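Local atomic coordinates of deferrochelatase (Vibrio cholerae, PDB entry 5DE0), a protein that binds heme b and probably works as a peroxidase of the dye-decolorizing (DyP-type) family. Residues V33-I47 against Y112-I125. Sequence-based numbering, arbitrary orientation.
Sequences VLQALKALPALVEEI and YTLRKGISDIAQDI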
# COMPACT_ATOMS: atom_id res chain seq x y z
N VAL B 33 21.18 15.20 -6.71
CA VAL B 33 20.56 13.95 -6.31
C VAL B 33 21.33 13.29 -5.17
O VAL B 33 20.74 12.83 -4.19
CB VAL B 33 20.47 12.97 -7.49
CG1 VAL B 33 19.92 11.63 -7.03
CG2 VAL B 33 19.60 13.55 -8.60
N LEU B 34 22.66 13.26 -5.29
CA LEU B 34 23.52 12.69 -4.25
C LEU B 34 23.34 13.41 -2.92
O LEU B 34 23.26 12.78 -1.87
CB LEU B 34 24.98 12.74 -4.69
CG LEU B 34 26.00 12.17 -3.70
CD1 LEU B 34 25.65 10.73 -3.33
CD2 LEU B 34 27.41 12.24 -4.27
N GLN B 35 23.28 14.74 -2.98
CA GLN B 35 23.07 15.56 -1.79
C GLN B 35 21.75 15.21 -1.12
O GLN B 35 21.68 15.05 0.10
CB GLN B 35 23.10 17.05 -2.13
CG GLN B 35 24.48 17.58 -2.47
CD GLN B 35 24.49 19.09 -2.67
OE1 GLN B 35 23.49 19.76 -2.43
NE2 GLN B 35 25.63 19.62 -3.10
N ALA B 36 20.70 15.11 -1.92
CA ALA B 36 19.37 14.78 -1.42
C ALA B 36 19.34 13.39 -0.77
O ALA B 36 18.60 13.16 0.18
CB ALA B 36 18.35 14.86 -2.54
N LEU B 37 20.14 12.47 -1.30
CA LEU B 37 20.22 11.12 -0.74
C LEU B 37 20.98 11.14 0.59
O LEU B 37 20.62 10.41 1.52
CB LEU B 37 20.90 10.16 -1.72
CG LEU B 37 20.13 9.87 -3.01
CD1 LEU B 37 20.95 9.01 -3.94
CD2 LEU B 37 18.79 9.21 -2.70
N LYS B 38 22.01 11.96 0.67
CA LYS B 38 22.80 12.10 1.89
C LYS B 38 22.00 12.72 3.02
O LYS B 38 22.29 12.48 4.20
CB LYS B 38 24.04 12.95 1.64
CG LYS B 38 25.10 12.30 0.78
CD LYS B 38 26.35 13.17 0.77
CE LYS B 38 27.38 12.63 -0.18
NZ LYS B 38 28.64 13.42 -0.12
N ALA B 39 21.00 13.52 2.67
CA ALA B 39 20.21 14.26 3.65
C ALA B 39 19.07 13.41 4.21
O ALA B 39 18.33 13.86 5.09
CB ALA B 39 19.67 15.54 3.04
N LEU B 40 18.93 12.19 3.70
CA LEU B 40 17.88 11.29 4.18
C LEU B 40 18.04 10.89 5.65
O LEU B 40 17.06 10.93 6.39
CB LEU B 40 17.82 10.04 3.29
CG LEU B 40 17.19 10.24 1.91
CD1 LEU B 40 17.15 8.93 1.14
CD2 LEU B 40 15.79 10.82 2.06
N PRO B 41 19.26 10.50 6.09
CA PRO B 41 19.41 10.17 7.52
C PRO B 41 19.01 11.30 8.46
O PRO B 41 18.39 11.05 9.49
CB PRO B 41 20.90 9.87 7.65
CG PRO B 41 21.30 9.38 6.31
CD PRO B 41 20.49 10.18 5.34
N ALA B 42 19.38 12.54 8.11
CA ALA B 42 19.06 13.69 8.94
C ALA B 42 17.55 13.92 8.99
O ALA B 42 17.01 14.31 10.03
CB ALA B 42 19.77 14.94 8.42
N LEU B 43 16.88 13.67 7.87
CA LEU B 43 15.43 13.77 7.81
C LEU B 43 14.78 12.71 8.69
O LEU B 43 13.84 12.99 9.43
CB LEU B 43 14.94 13.62 6.37
CG LEU B 43 13.43 13.49 6.18
CD1 LEU B 43 12.71 14.73 6.68
CD2 LEU B 43 13.08 13.22 4.72
N VAL B 44 15.30 11.49 8.62
CA VAL B 44 14.79 10.37 9.40
C VAL B 44 14.94 10.62 10.91
O VAL B 44 14.02 10.36 11.68
CB VAL B 44 15.50 9.05 9.02
CG1 VAL B 44 15.20 7.95 10.03
CG2 VAL B 44 15.10 8.63 7.62
N GLU B 45 16.10 11.13 11.31
CA GLU B 45 16.35 11.48 12.70
C GLU B 45 15.33 12.51 13.19
O GLU B 45 14.82 12.41 14.31
CB GLU B 45 17.77 12.03 12.88
CG GLU B 45 18.04 12.57 14.28
CD GLU B 45 17.96 11.50 15.35
OE1 GLU B 45 18.63 10.46 15.20
OE2 GLU B 45 17.22 11.70 16.34
N GLU B 46 15.03 13.49 12.34
CA GLU B 46 14.08 14.54 12.67
C GLU B 46 12.66 13.99 12.82
O GLU B 46 11.92 14.40 13.72
CB GLU B 46 14.10 15.64 11.60
CG GLU B 46 13.04 16.72 11.79
CD GLU B 46 13.18 17.85 10.80
OE1 GLU B 46 14.28 18.00 10.22
OE2 GLU B 46 12.20 18.58 10.59
N ILE B 47 12.30 13.06 11.95
CA ILE B 47 11.00 12.41 12.01
C ILE B 47 10.86 11.62 13.31
O ILE B 47 9.83 11.69 13.99
CB ILE B 47 10.77 11.48 10.81
CG1 ILE B 47 10.73 12.29 9.51
CG2 ILE B 47 9.49 10.68 10.97
CD1 ILE B 47 10.58 11.45 8.26
N TYR B 112 5.91 9.56 3.54
CA TYR B 112 6.35 10.92 3.80
C TYR B 112 7.85 11.08 3.59
O TYR B 112 8.31 12.08 3.05
CB TYR B 112 5.99 11.36 5.23
CG TYR B 112 6.57 12.70 5.62
CD1 TYR B 112 5.96 13.88 5.21
CD2 TYR B 112 7.72 12.79 6.39
CE1 TYR B 112 6.49 15.12 5.56
CE2 TYR B 112 8.26 14.01 6.74
CZ TYR B 112 7.64 15.17 6.33
OH TYR B 112 8.17 16.39 6.68
N THR B 113 8.62 10.08 4.03
CA THR B 113 10.07 10.13 3.91
C THR B 113 10.50 10.18 2.45
O THR B 113 11.43 10.90 2.08
CB THR B 113 10.74 8.93 4.60
OG1 THR B 113 10.39 8.93 5.99
CG2 THR B 113 12.25 9.00 4.46
N LEU B 114 9.81 9.41 1.61
CA LEU B 114 10.14 9.37 0.19
C LEU B 114 9.69 10.64 -0.52
O LEU B 114 10.45 11.21 -1.31
CB LEU B 114 9.49 8.15 -0.47
CG LEU B 114 9.80 7.99 -1.97
CD1 LEU B 114 11.30 7.95 -2.20
CD2 LEU B 114 9.13 6.74 -2.52
N ARG B 115 8.47 11.09 -0.25
CA ARG B 115 7.94 12.30 -0.89
C ARG B 115 8.76 13.53 -0.52
O ARG B 115 9.17 14.29 -1.39
CB ARG B 115 6.47 12.52 -0.51
CG ARG B 115 5.84 13.72 -1.21
CD ARG B 115 4.39 13.93 -0.81
NE ARG B 115 4.25 14.39 0.57
CZ ARG B 115 3.10 14.79 1.12
NH1 ARG B 115 1.99 14.78 0.40
NH2 ARG B 115 3.07 15.19 2.38
N LYS B 116 8.99 13.71 0.78
CA LYS B 116 9.76 14.84 1.27
C LYS B 116 11.24 14.73 0.89
O LYS B 116 11.90 15.73 0.61
CB LYS B 116 9.62 14.95 2.79
CG LYS B 116 10.40 16.09 3.43
CD LYS B 116 9.83 17.44 3.02
CE LYS B 116 10.51 18.57 3.77
NZ LYS B 116 9.95 19.90 3.40
N GLY B 117 11.75 13.50 0.88
CA GLY B 117 13.15 13.26 0.62
C GLY B 117 13.61 13.54 -0.80
O GLY B 117 14.76 13.91 -1.02
N ILE B 118 12.71 13.37 -1.76
CA ILE B 118 13.07 13.56 -3.17
C ILE B 118 12.33 14.73 -3.80
O ILE B 118 12.35 14.90 -5.01
CB ILE B 118 12.78 12.29 -4.00
CG1 ILE B 118 11.27 12.10 -4.19
CG2 ILE B 118 13.41 11.07 -3.36
CD1 ILE B 118 10.91 10.95 -5.11
N SER B 119 11.69 15.54 -2.96
CA SER B 119 10.86 16.65 -3.42
C SER B 119 11.59 17.61 -4.36
O SER B 119 11.03 18.07 -5.34
CB SER B 119 10.30 17.42 -2.22
OG SER B 119 9.40 18.43 -2.64
N ASP B 120 12.86 17.89 -4.05
CA ASP B 120 13.64 18.83 -4.84
C ASP B 120 14.28 18.20 -6.08
O ASP B 120 14.69 18.91 -7.00
CB ASP B 120 14.73 19.47 -3.97
CG ASP B 120 14.17 20.39 -2.91
OD1 ASP B 120 13.02 20.85 -3.06
OD2 ASP B 120 14.89 20.66 -1.92
N ILE B 121 14.36 16.87 -6.10
CA ILE B 121 15.03 16.18 -7.20
C ILE B 121 14.08 15.26 -7.98
O ILE B 121 14.51 14.26 -8.55
CB ILE B 121 16.22 15.33 -6.69
CG1 ILE B 121 15.75 14.29 -5.67
CG2 ILE B 121 17.28 16.23 -6.08
CD1 ILE B 121 16.78 13.23 -5.36
N ALA B 122 12.80 15.62 -8.00
CA ALA B 122 11.79 14.81 -8.66
C ALA B 122 12.00 14.72 -10.17
O ALA B 122 11.74 13.67 -10.78
CB ALA B 122 10.40 15.35 -8.35
N GLN B 123 12.46 15.81 -10.77
CA GLN B 123 12.64 15.87 -12.22
C GLN B 123 14.00 15.32 -12.65
O GLN B 123 14.26 15.10 -13.83
CB GLN B 123 12.49 17.31 -12.71
CG GLN B 123 11.12 17.91 -12.44
CD GLN B 123 10.01 17.17 -13.15
OE1 GLN B 123 9.18 16.52 -12.52
NE2 GLN B 123 10.00 17.25 -14.48
N ASP B 124 14.87 15.09 -11.67
CA ASP B 124 16.21 14.58 -11.92
C ASP B 124 16.23 13.05 -11.84
O ASP B 124 17.23 12.42 -12.16
CB ASP B 124 17.21 15.16 -10.92
CG ASP B 124 17.09 16.67 -10.79
OD1 ASP B 124 16.82 17.34 -11.81
OD2 ASP B 124 17.26 17.18 -9.66
N ILE B 125 15.11 12.48 -11.42
CA ILE B 125 15.04 11.08 -11.04
C ILE B 125 13.86 10.36 -11.71
O ILE B 125 12.79 10.94 -11.88
CB ILE B 125 14.91 10.94 -9.50
CG1 ILE B 125 16.22 11.34 -8.83
CG2 ILE B 125 14.54 9.53 -9.09
CD1 ILE B 125 17.39 10.50 -9.27
O HOH W 1 16.56 14.76 0.76
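V33 packs on I121 and I125, and A36 on I121, at one end of an interface that illustrates how neighbouring helices of one layer, and the turn that follows one of them, can join mainly through apolar contacts, with no direct hydrogen bond between them. The CD1 methyl of I121 comes within 3.6 Å of A36 CB and also touches V33 CG1, the V33 and I121 side chains crossing at about a right angle. With chi1 at 59°, CG1 of I121 lies between its own backbone N and carbonyl carbon, and CG1, CG2 and CD1 all border the A36 methyl. V33 spreads both branches: CG1 packs 3.6 Å from I125 CD1, while CG2 lies 3.7 Å from D124 CB, the V33 and D124 side chains passing in opposite directions. In the middle, G117 presents bare backbone, and L40 CD2 rests 3.9 Å from its CA. L43 CD2 lies over the same helical turn, against T113 O and G117 N. At the far end I47 CD1 reaches the edge of the Y112 ring, near its plane, 3.7 Å from CD2, and touches T113 OG1, whose hydrogen bond goes to L109 O.

The polar link is indirect. One water donates to A36 O and to G117 O, 2.7 Å from each, bridging carbonyls near the ends of helices 30-38 and 108-117.

The axes of segments 40-47 and 112-117 come within 10.7 Å, their N-to-C directions 132° apart, an oblique antiparallel arrangement. This is the helical layer of the N-terminal ferredoxin-like half of the DyP fold: L40 and V44 pack on strand 57-62, L114 on strands 18-26 and 125-134, and Y112 touches Y136 of the second subunit.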